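Local coordinates for polycomb protein Pcl (Drosophila melanogaster, PDB 5OQD) that acts as a chromatin- and DNA-binding Polycomb group protein of the Esc/E(z) complex, which methylates histone H3 and represses homeotic genes, at residues 42-47 with 183-188. Sequence-based numbering, arbitrary orientation.
With ZN (zinc ion), chain L.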
loop_
_atom_site.group_PDB
_atom_site.type_symbol
_atom_site.label_atom_id
_atom_site.label_comp_id
_atom_site.label_asym_id
_atom_site.label_seq_id
_atom_site.Cartn_x
_atom_site.Cartn_y
_atom_site.Cartn_z
ATOM N N MET B 42 4.672 2.479 9.802
ATOM C CA MET B 42 3.899 2.070 10.971
ATOM C C MET B 42 2.856 1.027 10.590
ATOM O O MET B 42 2.188 1.151 9.564
ATOM C CB MET B 42 3.221 3.271 11.631
ATOM C CG MET B 42 4.157 4.163 12.428
ATOM S SD MET B 42 3.264 5.315 13.484
ATOM C CE MET B 42 2.593 4.193 14.711
ATOM N N LEU B 43 2.722 -0.003 11.419
ATOM C CA LEU B 43 1.732 -1.044 11.179
ATOM C C LEU B 43 0.805 -1.209 12.377
ATOM O O LEU B 43 1.180 -0.915 13.514
ATOM C CB LEU B 43 2.417 -2.373 10.852
ATOM C CG LEU B 43 3.225 -2.424 9.552
ATOM C CD1 LEU B 43 3.814 -3.809 9.341
ATOM C CD2 LEU B 43 2.365 -2.015 8.364
ATOM N N GLN B 44 -0.408 -1.682 12.113
ATOM C CA GLN B 44 -1.400 -1.892 13.158
ATOM C C GLN B 44 -1.608 -3.383 13.403
ATOM O O GLN B 44 -1.858 -4.141 12.462
ATOM C CB GLN B 44 -2.722 -1.229 12.777
ATOM C CG GLN B 44 -3.795 -1.287 13.854
ATOM C CD GLN B 44 -5.106 -0.688 13.388
ATOM O OE1 GLN B 44 -5.421 -0.706 12.196
ATOM N NE2 GLN B 44 -5.879 -0.152 14.323
ATOM N N CYS B 45 -1.495 -3.803 14.659
ATOM C CA CYS B 45 -1.728 -5.197 15.020
ATOM C C CYS B 45 -3.159 -5.600 14.677
ATOM O O CYS B 45 -4.094 -4.822 14.872
ATOM C CB CYS B 45 -1.452 -5.423 16.507
ATOM S SG CYS B 45 -1.678 -7.133 17.075
ATOM N N CYS B 46 -3.336 -6.765 14.080
ATOM C CA CYS B 46 -4.682 -7.246 13.832
ATOM C C CYS B 46 -5.482 -7.594 15.087
ATOM O O CYS B 46 -6.665 -7.330 15.145
ATOM C CB CYS B 46 -4.698 -8.390 12.815
ATOM S SG CYS B 46 -3.639 -9.799 13.168
ATOM N N LYS B 47 -4.865 -8.259 16.052
ATOM C CA LYS B 47 -5.546 -8.575 17.310
ATOM C C LYS B 47 -5.837 -7.480 18.362
ATOM O O LYS B 47 -6.952 -7.379 18.848
ATOM C CB LYS B 47 -4.919 -9.809 17.949
ATOM C CG LYS B 47 -5.354 -11.090 17.263
ATOM C CD LYS B 47 -4.612 -12.301 17.782
ATOM C CE LYS B 47 -5.292 -13.575 17.330
ATOM N NZ LYS B 47 -4.628 -14.774 17.898
ATOM N N LYS B 183 -8.812 -3.449 6.061
ATOM C CA LYS B 183 -8.548 -3.629 7.482
ATOM C C LYS B 183 -8.713 -5.083 7.891
ATOM O O LYS B 183 -9.703 -5.728 7.545
ATOM C CB LYS B 183 -9.474 -2.745 8.318
ATOM C CG LYS B 183 -9.020 -1.306 8.437
ATOM C CD LYS B 183 -7.888 -1.155 9.438
ATOM C CE LYS B 183 -7.697 0.304 9.818
ATOM N NZ LYS B 183 -6.389 0.557 10.479
ATOM N N VAL B 184 -7.738 -5.592 8.633
ATOM C CA VAL B 184 -7.788 -6.960 9.125
ATOM C C VAL B 184 -7.849 -6.976 10.649
ATOM O O VAL B 184 -6.851 -6.715 11.321
ATOM C CB VAL B 184 -6.574 -7.775 8.648
ATOM C CG1 VAL B 184 -6.753 -9.242 8.990
ATOM C CG2 VAL B 184 -6.380 -7.600 7.152
ATOM N N PHE B 185 -9.028 -7.270 11.188
ATOM C CA PHE B 185 -9.209 -7.387 12.632
ATOM C C PHE B 185 -9.613 -8.808 13.012
ATOM O O PHE B 185 -10.680 -9.285 12.621
ATOM C CB PHE B 185 -10.260 -6.390 13.135
ATOM C CG PHE B 185 -9.787 -4.963 13.157
ATOM C CD1 PHE B 185 -8.450 -4.667 13.360
ATOM C CD2 PHE B 185 -10.680 -3.918 12.976
ATOM C CE1 PHE B 185 -8.011 -3.355 13.378
ATOM C CE2 PHE B 185 -10.247 -2.604 12.996
ATOM C CZ PHE B 185 -8.911 -2.325 13.194
ATOM N N LEU B 186 -8.753 -9.483 13.768
ATOM C CA LEU B 186 -9.039 -10.836 14.228
ATOM C C LEU B 186 -9.545 -10.832 15.663
ATOM O O LEU B 186 -9.228 -9.929 16.438
ATOM C CB LEU B 186 -7.793 -11.720 14.123
ATOM C CG LEU B 186 -7.571 -12.523 12.838
ATOM C CD1 LEU B 186 -7.382 -11.606 11.645
ATOM C CD2 LEU B 186 -6.380 -13.456 12.991
ATOM N N GLU B 187 -10.339 -11.838 16.012
ATOM C CA GLU B 187 -10.700 -12.061 17.403
ATOM C C GLU B 187 -9.480 -12.637 18.112
ATOM O O GLU B 187 -8.704 -13.376 17.503
ATOM C CB GLU B 187 -11.909 -12.994 17.520
ATOM C CG GLU B 187 -13.198 -12.419 16.947
ATOM C CD GLU B 187 -13.658 -11.165 17.671
ATOM O OE1 GLU B 187 -14.287 -10.301 17.024
ATOM O OE2 GLU B 187 -13.396 -11.044 18.887
ATOM N N PRO B 188 -9.297 -12.293 19.397
ATOM C CA PRO B 188 -8.091 -12.673 20.143
ATOM C C PRO B 188 -7.833 -14.178 20.197
ATOM O O PRO B 188 -6.680 -14.595 20.319
ATOM C CB PRO B 188 -8.365 -12.127 21.552
ATOM C CG PRO B 188 -9.844 -11.935 21.618
ATOM C CD PRO B 188 -10.244 -11.538 20.234
HETATM ZN ZN ZN L . -1.259 -6.860 19.474
HETATM O O HOH W 1 -4.741 -4.946 11.275
HETATM O O HOH W 2 -9.338 -6.922 17.139
#
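Q44 brings the CD of its amide to the edge of the F185 ring, in the ring plane and 3.9 Å from F185 CE1, with amide and ring planes turned 80° apart. Its CG stands anti to the backbone N (chi1 -175°) and the chain runs on extended, which carries the amide out to the ring. The bent K183 chain crosses it at roughly a right angle and brings NZ to Q44 OE1, a hydrogen bond modelled doubtfully short; NE2 bonds to R49 O, and R49 makes a cation-pi contact with F185. L186 N donates to C46 O at 3.3 Å, and F185 CA adds a C-H...O contact to this oxygen. C46 CB comes within 3.1 Å of V184 O, while a water bridges Q44 O and V184 O. K47 packs CG on L186 CB at 4.0 Å and extends until NZ reaches P188 O at 3.2 Å; E190 O is its stronger partner. An alanine in place of K47 would probably leave the P188 and E190 carbonyls without their shared ammonium and remove the CG packing against L186 CB. The contact lays the loop before helix 194-200 along the PHD finger, beside C45, a zinc ligand with C48, C75 and C78. With backbone carbonyls taking most of the bonds, the docking probably depends more on main-chain geometry than on matched side-chain charges.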